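Local coordinates for FdxN element excision controlling factor XisI (Anabaena variabilis ATCC 29413, PDB 2NVM), which probably acts with XisF and XisH to control the site-specific excision of the fdxN element during recombination of nitrogen-fixation genes, at residues T6-T11 and G81-E86; Q13-K18 and D96-A101; K18-S23 and D45-D50. All blocks are in the same frame, centred on the assembly; numbering follows the deposited sequence.

In the fold
All three contacts use helix 4-23, which is joined at successive points along its length to different parts of the fold. Contact 1, near the start of the helix, is buried and mainly apolar, an aromatic ring against strand 82-87. Contact 2 is a helix-helix contact, grading from a buried isoleucine-methionine core to a salt bridge at the surface. Contact 3, at the end of the helix, partly buried like contact 2, returns to the sheet through strand 44-50, with one tyrosine contributing the largest share of the buried surface. Contacts 1 and 2 touch, Met98 resting on Ile83 and Ile85, and contacts 2 and 3 share Lys18. Contacts 1 and 3 lie about 16 Å apart between centres.

Contact 1 of 3, residues T6-T11 and G81-E86; sequences THYRHT and GKIWIE
Tyr8 is the residue of helix 6-11 that reaches strand 82-86, laying its ring against Ile83 and the end of the turn at Gly81. Just before it, His7 does not touch the strand; it donates from NE2 to the carbonyl oxygen of Ala101, just past the end of helix 93-100, while its CD2 lies in plane at the edge of the Tyr8 ring. Tyr8 itself has CG beside its backbone N and anti to its carbonyl carbon (chi1 -77°), which sends the ring out towards the sheet. Its CD2 meets Ile83 CG1 at 4.0 Å, and the Ile83 methyl CD1 is as near to Tyr8 CD2, at 4.0 Å, the two side chains lying obliquely across one another. Further out, Tyr8 CE2 passes 3.7 Å from Gly81 O, whose hydrogen-bonding partner is Lys4. The hydroxyl bonds to Asp107. Tyrosine suits this place because its ring can lie in the apolar layer while its OH meets a carboxylate; a leucine here would probably leave Asp107 without its hydroxyl mate and open a gap beside Ile83 where the ring lay. One turn on, Thr11 OG1 donates to His7 O at 2.7 Å, 41° out of the carbonyl plane, and Thr11 N reaches the same oxygen at 2.9 Å from the opposite face, so a buried hydroxyl is satisfied inside its own helix. That hydroxyl also lies over the rim of one face of the His7 ring. Across the contact, Gly81 has a positive phi (71°), easily adopted without a side chain, in the tight turn joining strands 67-79 and 82-87. A helix lying on one face of a largely antiparallel sheet, here at strand 82-87, is the arrangement of a two-layer alpha+beta fold.

Contact 2 of 3, residues Q13-K18 and D96-A101; sequences QEIIKK and DEMLVA
Ile15, Lys18, Glu97 and Met98 form a roughly antiparallel helix-helix contact between helix 4-23 and helix 93-100, apolar on its inner side and ionic where it meets the surface. The axes of the two short segments approach to 10.7 Å at 147°, and the contact is carried by a few long side chains. On the inner side, Ile15 CD1 comes to 3.4 Å from CG of Met98, present as selenomethionine, which is closer than usual for two carbons, and the two chains cross at about a right angle. Ile15 CG1 also lies 4.0 Å from Glu97 CB, so the aliphatic part of the glutamate shares in the apolar layer. Beyond this, Lys18, with CG anti to the backbone N (chi1 177°) and the rest of its chain extended, spans the gap to Glu97. Its NZ donates to Glu97 OE2 at 2.9 Å in a salt bridge, meeting that oxygen on the syn side but 30° out of the carboxylate plane. The methylenes take part as well, Lys18 CD lying 3.6 Å from Glu97 OE1. Lysine and glutamate suit this partly exposed side because each pairs a greasy stem with a charged end. Around the contact, Met98 continues onto Ile83 and Ile85 of strand 82-87, Tyr19 packs on Glu97, and the adjacent Ile16 turns to Leu47 and Ile49 of strand 44-50.

Contact 3 of 3, residues K18-S23 and D45-D50; sequences KYYDLS and DRLIID
Tyr20 has the most surface buried here, with Asp45 and Leu47 beneath it on a strand that runs nearly antiparallel to the helix, at 168° between the short segments. Across the CA-CB bond its CG points opposite the backbone N (chi1 -179°), carrying the ring outward from the helix to the strand. Leu47 comes up over one face: its CB lies 4.2 Å from the centroid of the Tyr20 ring and 18° off the ring normal, a CH-pi contact, and its methyl CD1 adds an apolar touch on Tyr20 CD1 at 3.9 Å. Asp45 meets the far end of the ring with its methylene, CB being 3.8 Å from Tyr20 CE1. The hydroxyl then makes a weak bond, Tyr20 OH giving its proton to Asp45 O at 3.2 Å. Trp58 of strand 55-61 meets the Tyr20 ring edge-to-face and also bonds weakly to Asp45 OD2. Leucine offers a methylene over the face and a methyl beside the ring, and tyrosine adds a polar tip near the backbone. With its one bond across weak, the contact probably owes most of its hold to dispersion and burial, the hydroxyl bond adding little.

Contact 1 of 3, residues T6-T11 and G81-E86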
loop_
_atom_site.group_PDB
_atom_site.type_symbol
_atom_site.label_atom_id
_atom_site.label_comp_id
_atom_site.label_asym_id
_atom_site.label_seq_id
_atom_site.Cartn_x
_atom_site.Cartn_y
_atom_site.Cartn_z
ATOM N N THR B 6 -11.820 -7.017 -15.297
ATOM C CA THR B 6 -12.686 -5.870 -14.905
ATOM C C THR B 6 -13.659 -6.240 -13.766
ATOM O O THR B 6 -13.878 -5.446 -12.846
ATOM C CB THR B 6 -13.463 -5.268 -16.107
ATOM O OG1 THR B 6 -14.015 -6.333 -16.877
ATOM C CG2 THR B 6 -12.544 -4.482 -17.009
ATOM N N HIS B 7 -14.223 -7.446 -13.849
ATOM C CA HIS B 7 -15.101 -7.995 -12.803
ATOM C C HIS B 7 -14.325 -8.165 -11.478
ATOM O O HIS B 7 -14.812 -7.771 -10.418
ATOM C CB HIS B 7 -15.727 -9.327 -13.261
ATOM C CG HIS B 7 -16.425 -10.068 -12.170
ATOM N ND1 HIS B 7 -17.548 -9.574 -11.543
ATOM C CD2 HIS B 7 -16.151 -11.253 -11.583
ATOM C CE1 HIS B 7 -17.934 -10.425 -10.613
ATOM N NE2 HIS B 7 -17.102 -11.453 -10.616
ATOM N N TYR B 8 -13.133 -8.749 -11.575
ATOM C CA TYR B 8 -12.223 -8.958 -10.431
ATOM C C TYR B 8 -11.802 -7.637 -9.788
ATOM O O TYR B 8 -11.746 -7.558 -8.562
ATOM C CB TYR B 8 -10.983 -9.771 -10.860
ATOM C CG TYR B 8 -11.171 -11.269 -11.036
ATOM C CD1 TYR B 8 -12.431 -11.850 -11.341
ATOM C CD2 TYR B 8 -10.047 -12.124 -11.022
ATOM C CE1 TYR B 8 -12.572 -13.230 -11.538
ATOM C CE2 TYR B 8 -10.189 -13.527 -11.228
ATOM C CZ TYR B 8 -11.457 -14.060 -11.485
ATOM O OH TYR B 8 -11.643 -15.404 -11.699
ATOM N N ARG B 9 -11.503 -6.623 -10.614
ATOM C CA ARG B 9 -11.146 -5.267 -10.138
ATOM C C ARG B 9 -12.291 -4.652 -9.338
ATOM O O ARG B 9 -12.085 -4.227 -8.211
ATOM C CB ARG B 9 -10.774 -4.318 -11.294
ATOM C CG ARG B 9 -9.409 -4.561 -11.904
ATOM C CD ARG B 9 -9.126 -3.500 -12.942
ATOM N NE ARG B 9 -7.764 -3.571 -13.478
ATOM C CZ ARG B 9 -7.354 -4.246 -14.562
ATOM N NH1 ARG B 9 -8.186 -4.952 -15.338
ATOM N NH2 ARG B 9 -6.059 -4.185 -14.898
ATOM N N HIS B 10 -13.482 -4.638 -9.943
ATOM C CA HIS B 10 -14.723 -4.124 -9.319
ATOM C C HIS B 10 -15.021 -4.835 -7.997
ATOM O O HIS B 10 -15.298 -4.168 -6.995
ATOM C CB HIS B 10 -15.908 -4.268 -10.298
ATOM C CG HIS B 10 -17.246 -3.880 -9.731
ATOM N ND1 HIS B 10 -17.668 -2.569 -9.631
ATOM C CD2 HIS B 10 -18.279 -4.641 -9.287
ATOM C CE1 HIS B 10 -18.890 -2.538 -9.124
ATOM N NE2 HIS B 10 -19.286 -3.780 -8.911
ATOM N N THR B 11 -14.911 -6.168 -8.011
ATOM C CA THR B 11 -15.174 -7.016 -6.843
ATOM C C THR B 11 -14.258 -6.679 -5.668
ATOM O O THR B 11 -14.744 -6.352 -4.587
ATOM C CB THR B 11 -15.045 -8.542 -7.194
ATOM O OG1 THR B 11 -15.982 -8.874 -8.217
ATOM C CG2 THR B 11 -15.328 -9.452 -5.989
ATOM N N GLY B 81 -3.810 -12.870 -13.670
ATOM C CA GLY B 81 -5.228 -13.208 -13.655
ATOM C C GLY B 81 -5.766 -13.824 -12.375
ATOM O O GLY B 81 -6.845 -14.411 -12.414
ATOM N N LYS B 82 -5.042 -13.697 -11.254
ATOM C CA LYS B 82 -5.476 -14.240 -9.946
ATOM C C LYS B 82 -5.385 -13.187 -8.846
ATOM O O LYS B 82 -4.520 -12.312 -8.899
ATOM C CB LYS B 82 -4.681 -15.493 -9.571
ATOM C CG LYS B 82 -4.879 -16.617 -10.581
ATOM C CD LYS B 82 -4.346 -17.960 -10.112
ATOM C CE LYS B 82 -4.606 -19.034 -11.168
ATOM N NZ LYS B 82 -4.249 -20.384 -10.678
ATOM N N ILE B 83 -6.281 -13.298 -7.862
ATOM C CA ILE B 83 -6.373 -12.395 -6.716
ATOM C C ILE B 83 -5.475 -12.975 -5.627
ATOM O O ILE B 83 -5.672 -14.102 -5.204
ATOM C CB ILE B 83 -7.849 -12.253 -6.215
ATOM C CG1 ILE B 83 -8.715 -11.600 -7.321
ATOM C CG2 ILE B 83 -7.927 -11.452 -4.910
ATOM C CD1 ILE B 83 -10.187 -11.593 -7.048
ATOM N N TRP B 84 -4.490 -12.186 -5.197
ATOM C CA TRP B 84 -3.541 -12.543 -4.140
ATOM C C TRP B 84 -3.942 -11.789 -2.889
ATOM O O TRP B 84 -3.926 -10.574 -2.919
ATOM C CB TRP B 84 -2.124 -12.134 -4.533
ATOM C CG TRP B 84 -1.490 -13.027 -5.501
ATOM C CD1 TRP B 84 -1.802 -13.180 -6.817
ATOM C CD2 TRP B 84 -0.407 -13.906 -5.234
ATOM N NE1 TRP B 84 -0.989 -14.126 -7.391
ATOM C CE2 TRP B 84 -0.109 -14.583 -6.445
ATOM C CE3 TRP B 84 0.348 -14.196 -4.082
ATOM C CZ2 TRP B 84 0.921 -15.548 -6.538
ATOM C CZ3 TRP B 84 1.372 -15.138 -4.163
ATOM C CH2 TRP B 84 1.656 -15.808 -5.393
ATOM N N ILE B 85 -4.318 -12.499 -1.826
ATOM C CA ILE B 85 -4.645 -11.891 -0.523
ATOM C C ILE B 85 -3.315 -11.969 0.237
ATOM O O ILE B 85 -2.940 -13.033 0.743
ATOM C CB ILE B 85 -5.786 -12.589 0.231
ATOM C CG1 ILE B 85 -7.043 -12.718 -0.660
ATOM C CG2 ILE B 85 -6.081 -11.819 1.533
ATOM C CD1 ILE B 85 -8.208 -13.454 0.004
ATOM N N GLU B 86 -2.586 -10.847 0.235
ATOM C CA GLU B 86 -1.272 -10.716 0.896
ATOM C C GLU B 86 -1.371 -10.427 2.397
ATOM O O GLU B 86 -0.452 -10.710 3.130
ATOM C CB GLU B 86 -0.462 -9.599 0.241
ATOM C CG GLU B 86 -0.261 -9.683 -1.294
ATOM C CD GLU B 86 0.645 -10.795 -1.790
ATOM O OE1 GLU B 86 0.984 -11.742 -1.063
ATOM O OE2 GLU B 86 1.004 -10.754 -2.976
#

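Contact 2 of 3, residues Q13-K18 and D96-A101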
loop_
_atom_site.group_PDB
_atom_site.type_symbol
_atom_site.label_atom_id
_atom_site.label_comp_id
_atom_site.label_asym_id
_atom_site.label_seq_id
_atom_site.Cartn_x
_atom_site.Cartn_y
_atom_site.Cartn_z
ATOM N N GLN B 13 -12.309 -4.009 -5.238
ATOM C CA GLN B 13 -12.451 -2.592 -4.837
ATOM C C GLN B 13 -13.691 -2.385 -3.957
ATOM O O GLN B 13 -13.628 -1.656 -2.965
ATOM C CB GLN B 13 -12.468 -1.655 -6.042
ATOM C CG GLN B 13 -11.097 -1.581 -6.693
ATOM C CD GLN B 13 -11.099 -0.777 -7.962
ATOM O OE1 GLN B 13 -10.886 -1.321 -9.057
ATOM N NE2 GLN B 13 -11.386 0.523 -7.837
ATOM N N GLU B 14 -14.791 -3.056 -4.317
ATOM C CA GLU B 14 -16.035 -3.033 -3.554
ATOM C C GLU B 14 -15.805 -3.708 -2.186
ATOM O O GLU B 14 -16.292 -3.206 -1.184
ATOM C CB GLU B 14 -17.154 -3.746 -4.340
ATOM C CG GLU B 14 -18.578 -3.561 -3.821
ATOM C CD GLU B 14 -19.633 -4.378 -4.605
ATOM O OE1 GLU B 14 -20.812 -3.949 -4.624
ATOM O OE2 GLU B 14 -19.295 -5.437 -5.206
ATOM N N ILE B 15 -15.058 -4.823 -2.155
ATOM C CA ILE B 15 -14.749 -5.541 -0.901
ATOM C C ILE B 15 -13.871 -4.694 0.050
ATOM O O ILE B 15 -14.228 -4.512 1.222
ATOM C CB ILE B 15 -14.070 -6.931 -1.172
ATOM C CG1 ILE B 15 -15.079 -7.937 -1.739
ATOM C CG2 ILE B 15 -13.480 -7.553 0.109
ATOM C CD1 ILE B 15 -14.415 -9.187 -2.337
ATOM N N ILE B 16 -12.754 -4.176 -0.467
ATOM C CA ILE B 16 -11.799 -3.382 0.344
ATOM C C ILE B 16 -12.481 -2.133 0.964
ATOM O O ILE B 16 -12.345 -1.901 2.169
ATOM C CB ILE B 16 -10.442 -3.095 -0.419
ATOM C CG1 ILE B 16 -9.309 -2.801 0.584
ATOM C CG2 ILE B 16 -10.603 -1.997 -1.478
ATOM C CD1 ILE B 16 -7.929 -2.549 -0.046
ATOM N N LYS B 17 -13.291 -1.424 0.166
ATOM C CA LYS B 17 -14.062 -0.259 0.638
ATOM C C LYS B 17 -15.125 -0.629 1.672
ATOM O O LYS B 17 -15.353 0.159 2.592
ATOM C CB LYS B 17 -14.715 0.514 -0.520
ATOM C CG LYS B 17 -13.716 1.227 -1.423
ATOM C CD LYS B 17 -14.414 1.899 -2.611
ATOM C CE LYS B 17 -13.409 2.560 -3.562
ATOM N NZ LYS B 17 -14.097 3.251 -4.690
ATOM N N LYS B 18 -15.760 -1.804 1.522
ATOM C CA LYS B 18 -16.791 -2.300 2.461
ATOM C C LYS B 18 -16.208 -2.450 3.859
ATOM O O LYS B 18 -16.706 -1.822 4.784
ATOM C CB LYS B 18 -17.434 -3.630 1.982
ATOM C CG LYS B 18 -18.462 -4.271 2.929
ATOM C CD LYS B 18 -19.208 -5.426 2.256
ATOM C CE LYS B 18 -20.272 -6.032 3.196
ATOM N NZ LYS B 18 -21.254 -6.943 2.518
ATOM N N ASP B 96 -15.338 -15.280 1.345
ATOM C CA ASP B 96 -16.764 -15.560 1.162
ATOM C C ASP B 96 -17.388 -14.563 0.186
ATOM O O ASP B 96 -18.137 -14.961 -0.702
ATOM C CB ASP B 96 -17.533 -15.524 2.499
ATOM C CG ASP B 96 -17.167 -16.682 3.428
ATOM O OD1 ASP B 96 -17.207 -17.852 2.980
ATOM O OD2 ASP B 96 -16.885 -16.417 4.621
ATOM N N GLU B 97 -17.027 -13.285 0.330
ATOM C CA GLU B 97 -17.525 -12.233 -0.569
ATOM C C GLU B 97 -17.067 -12.422 -2.023
ATOM O O GLU B 97 -17.865 -12.219 -2.943
ATOM C CB GLU B 97 -17.255 -10.837 0.012
ATOM C CG GLU B 97 -18.053 -10.667 1.341
ATOM C CD GLU B 97 -18.214 -9.252 1.808
ATOM O OE1 GLU B 97 -17.333 -8.419 1.535
ATOM O OE2 GLU B 97 -19.232 -8.968 2.471
HETATM N N MSE B 98 -15.838 -12.902 -2.210
HETATM C CA MSE B 98 -15.287 -13.188 -3.549
HETATM C C MSE B 98 -15.991 -14.385 -4.208
HETATM O O MSE B 98 -16.325 -14.307 -5.391
HETATM C CB MSE B 98 -13.774 -13.433 -3.498
HETATM C CG MSE B 98 -12.964 -12.219 -3.085
HETATM SE SE MSE B 98 -11.115 -12.705 -2.817
HETATM C CE MSE B 98 -10.498 -11.043 -2.062
ATOM N N LEU B 99 -16.230 -15.453 -3.439
ATOM C CA LEU B 99 -16.945 -16.653 -3.927
ATOM C C LEU B 99 -18.396 -16.323 -4.287
ATOM O O LEU B 99 -18.896 -16.840 -5.282
ATOM C CB LEU B 99 -16.885 -17.821 -2.927
ATOM C CG LEU B 99 -15.485 -18.340 -2.573
ATOM C CD1 LEU B 99 -15.624 -19.346 -1.452
ATOM C CD2 LEU B 99 -14.733 -18.931 -3.761
ATOM N N VAL B 100 -19.045 -15.477 -3.470
ATOM C CA VAL B 100 -20.411 -14.948 -3.729
ATOM C C VAL B 100 -20.427 -14.045 -4.994
ATOM O O VAL B 100 -21.461 -13.924 -5.643
ATOM C CB VAL B 100 -21.009 -14.218 -2.473
ATOM C CG1 VAL B 100 -22.276 -13.443 -2.795
ATOM C CG2 VAL B 100 -21.271 -15.224 -1.367
ATOM N N ALA B 101 -19.295 -13.406 -5.319
ATOM C CA ALA B 101 -19.145 -12.621 -6.558
ATOM C C ALA B 101 -18.734 -13.495 -7.779
ATOM O O ALA B 101 -18.365 -12.944 -8.799
ATOM C CB ALA B 101 -18.145 -11.462 -6.353
#

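Contact 3 of 3, residues K18-S23 and D45-D50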
loop_
_atom_site.group_PDB
_atom_site.type_symbol
_atom_site.label_atom_id
_atom_site.label_comp_id
_atom_site.label_asym_id
_atom_site.label_seq_id
_atom_site.Cartn_x
_atom_site.Cartn_y
_atom_site.Cartn_z
ATOM N N LYS B 18 -15.760 -1.804 1.522
ATOM C CA LYS B 18 -16.791 -2.300 2.461
ATOM C C LYS B 18 -16.208 -2.450 3.859
ATOM O O LYS B 18 -16.706 -1.822 4.784
ATOM C CB LYS B 18 -17.434 -3.630 1.982
ATOM C CG LYS B 18 -18.462 -4.271 2.929
ATOM C CD LYS B 18 -19.208 -5.426 2.256
ATOM C CE LYS B 18 -20.272 -6.032 3.196
ATOM N NZ LYS B 18 -21.254 -6.943 2.518
ATOM N N TYR B 19 -15.149 -3.253 3.987
ATOM C CA TYR B 19 -14.465 -3.462 5.283
ATOM C C TYR B 19 -13.765 -2.221 5.835
ATOM O O TYR B 19 -13.656 -2.101 7.060
ATOM C CB TYR B 19 -13.522 -4.677 5.257
ATOM C CG TYR B 19 -14.279 -5.973 5.163
ATOM C CD1 TYR B 19 -14.882 -6.538 6.306
ATOM C CD2 TYR B 19 -14.433 -6.631 3.937
ATOM C CE1 TYR B 19 -15.613 -7.749 6.228
ATOM C CE2 TYR B 19 -15.157 -7.833 3.842
ATOM C CZ TYR B 19 -15.740 -8.393 4.988
ATOM O OH TYR B 19 -16.445 -9.571 4.884
ATOM N N TYR B 20 -13.302 -1.328 4.947
ATOM C CA TYR B 20 -12.691 -0.040 5.333
ATOM C C TYR B 20 -13.757 0.830 6.014
ATOM O O TYR B 20 -13.545 1.277 7.142
ATOM C CB TYR B 20 -12.091 0.696 4.116
ATOM C CG TYR B 20 -11.410 2.016 4.438
ATOM C CD1 TYR B 20 -10.075 2.039 4.837
ATOM C CD2 TYR B 20 -12.096 3.244 4.340
ATOM C CE1 TYR B 20 -9.410 3.258 5.148
ATOM C CE2 TYR B 20 -11.454 4.471 4.650
ATOM C CZ TYR B 20 -10.108 4.468 5.050
ATOM O OH TYR B 20 -9.470 5.654 5.343
ATOM N N ASP B 21 -14.893 1.035 5.331
ATOM C CA ASP B 21 -16.040 1.822 5.864
ATOM C C ASP B 21 -16.615 1.216 7.148
ATOM O O ASP B 21 -16.934 1.942 8.091
ATOM C CB ASP B 21 -17.176 1.974 4.828
ATOM C CG ASP B 21 -16.797 2.855 3.622
ATOM O OD1 ASP B 21 -15.634 3.322 3.491
ATOM O OD2 ASP B 21 -17.699 3.079 2.784
ATOM N N LEU B 22 -16.726 -0.111 7.159
ATOM C CA LEU B 22 -17.223 -0.889 8.308
ATOM C C LEU B 22 -16.374 -0.723 9.586
ATOM O O LEU B 22 -16.924 -0.777 10.688
ATOM C CB LEU B 22 -17.313 -2.380 7.921
ATOM C CG LEU B 22 -17.935 -3.419 8.845
ATOM C CD1 LEU B 22 -19.386 -3.081 9.120
ATOM C CD2 LEU B 22 -17.825 -4.792 8.195
ATOM N N SER B 23 -15.060 -0.499 9.423
ATOM C CA SER B 23 -14.109 -0.326 10.543
ATOM C C SER B 23 -13.944 1.137 11.021
ATOM O O SER B 23 -13.729 1.344 12.224
ATOM C CB SER B 23 -12.757 -0.941 10.188
ATOM O OG SER B 23 -11.940 -1.042 11.339
ATOM N N ASP B 45 -6.471 5.477 9.586
ATOM C CA ASP B 45 -6.543 4.557 8.477
ATOM C C ASP B 45 -6.465 5.315 7.153
ATOM O O ASP B 45 -6.943 6.432 7.071
ATOM C CB ASP B 45 -7.851 3.740 8.556
ATOM C CG ASP B 45 -7.881 2.763 9.761
ATOM O OD1 ASP B 45 -6.965 2.745 10.616
ATOM O OD2 ASP B 45 -8.837 1.988 9.853
ATOM N N ARG B 46 -5.788 4.713 6.170
ATOM C CA ARG B 46 -5.634 5.261 4.811
ATOM C C ARG B 46 -5.870 4.124 3.809
ATOM O O ARG B 46 -5.422 2.993 4.034
ATOM C CB ARG B 46 -4.236 5.858 4.531
ATOM C CG ARG B 46 -3.780 7.078 5.364
ATOM C CD ARG B 46 -3.130 6.678 6.674
ATOM N NE ARG B 46 -2.704 7.831 7.492
ATOM C CZ ARG B 46 -1.511 8.447 7.465
ATOM N NH1 ARG B 46 -0.541 8.069 6.641
ATOM N NH2 ARG B 46 -1.283 9.477 8.281
ATOM N N LEU B 47 -6.548 4.442 2.706
ATOM C CA LEU B 47 -6.874 3.502 1.628
ATOM C C LEU B 47 -6.019 3.907 0.428
ATOM O O LEU B 47 -5.937 5.101 0.122
ATOM C CB LEU B 47 -8.375 3.592 1.315
ATOM C CG LEU B 47 -9.044 2.456 0.546
ATOM C CD1 LEU B 47 -8.847 1.129 1.270
ATOM C CD2 LEU B 47 -10.556 2.767 0.363
ATOM N N ILE B 48 -5.360 2.931 -0.216
ATOM C CA ILE B 48 -4.463 3.195 -1.359
ATOM C C ILE B 48 -4.843 2.209 -2.465
ATOM O O ILE B 48 -4.464 1.023 -2.432
ATOM C CB ILE B 48 -2.938 3.100 -0.974
ATOM C CG1 ILE B 48 -2.664 3.713 0.415
ATOM C CG2 ILE B 48 -2.047 3.725 -2.091
ATOM C CD1 ILE B 48 -1.218 3.728 0.827
ATOM N N ILE B 49 -5.621 2.705 -3.420
ATOM C CA ILE B 49 -6.119 1.932 -4.557
ATOM C C ILE B 49 -5.368 2.363 -5.822
ATOM O O ILE B 49 -5.361 3.528 -6.151
ATOM C CB ILE B 49 -7.651 2.177 -4.775
ATOM C CG1 ILE B 49 -8.465 1.956 -3.477
ATOM C CG2 ILE B 49 -8.186 1.338 -5.940
ATOM C CD1 ILE B 49 -8.339 0.615 -2.860
ATOM N N ASP B 50 -4.772 1.395 -6.515
ATOM C CA ASP B 50 -4.054 1.612 -7.770
ATOM C C ASP B 50 -4.617 0.612 -8.791
ATOM O O ASP B 50 -4.199 -0.545 -8.832
ATOM C CB ASP B 50 -2.542 1.451 -7.544
ATOM C CG ASP B 50 -1.697 1.890 -8.735
ATOM O OD1 ASP B 50 -2.140 1.969 -9.903
ATOM O OD2 ASP B 50 -0.535 2.192 -8.459
#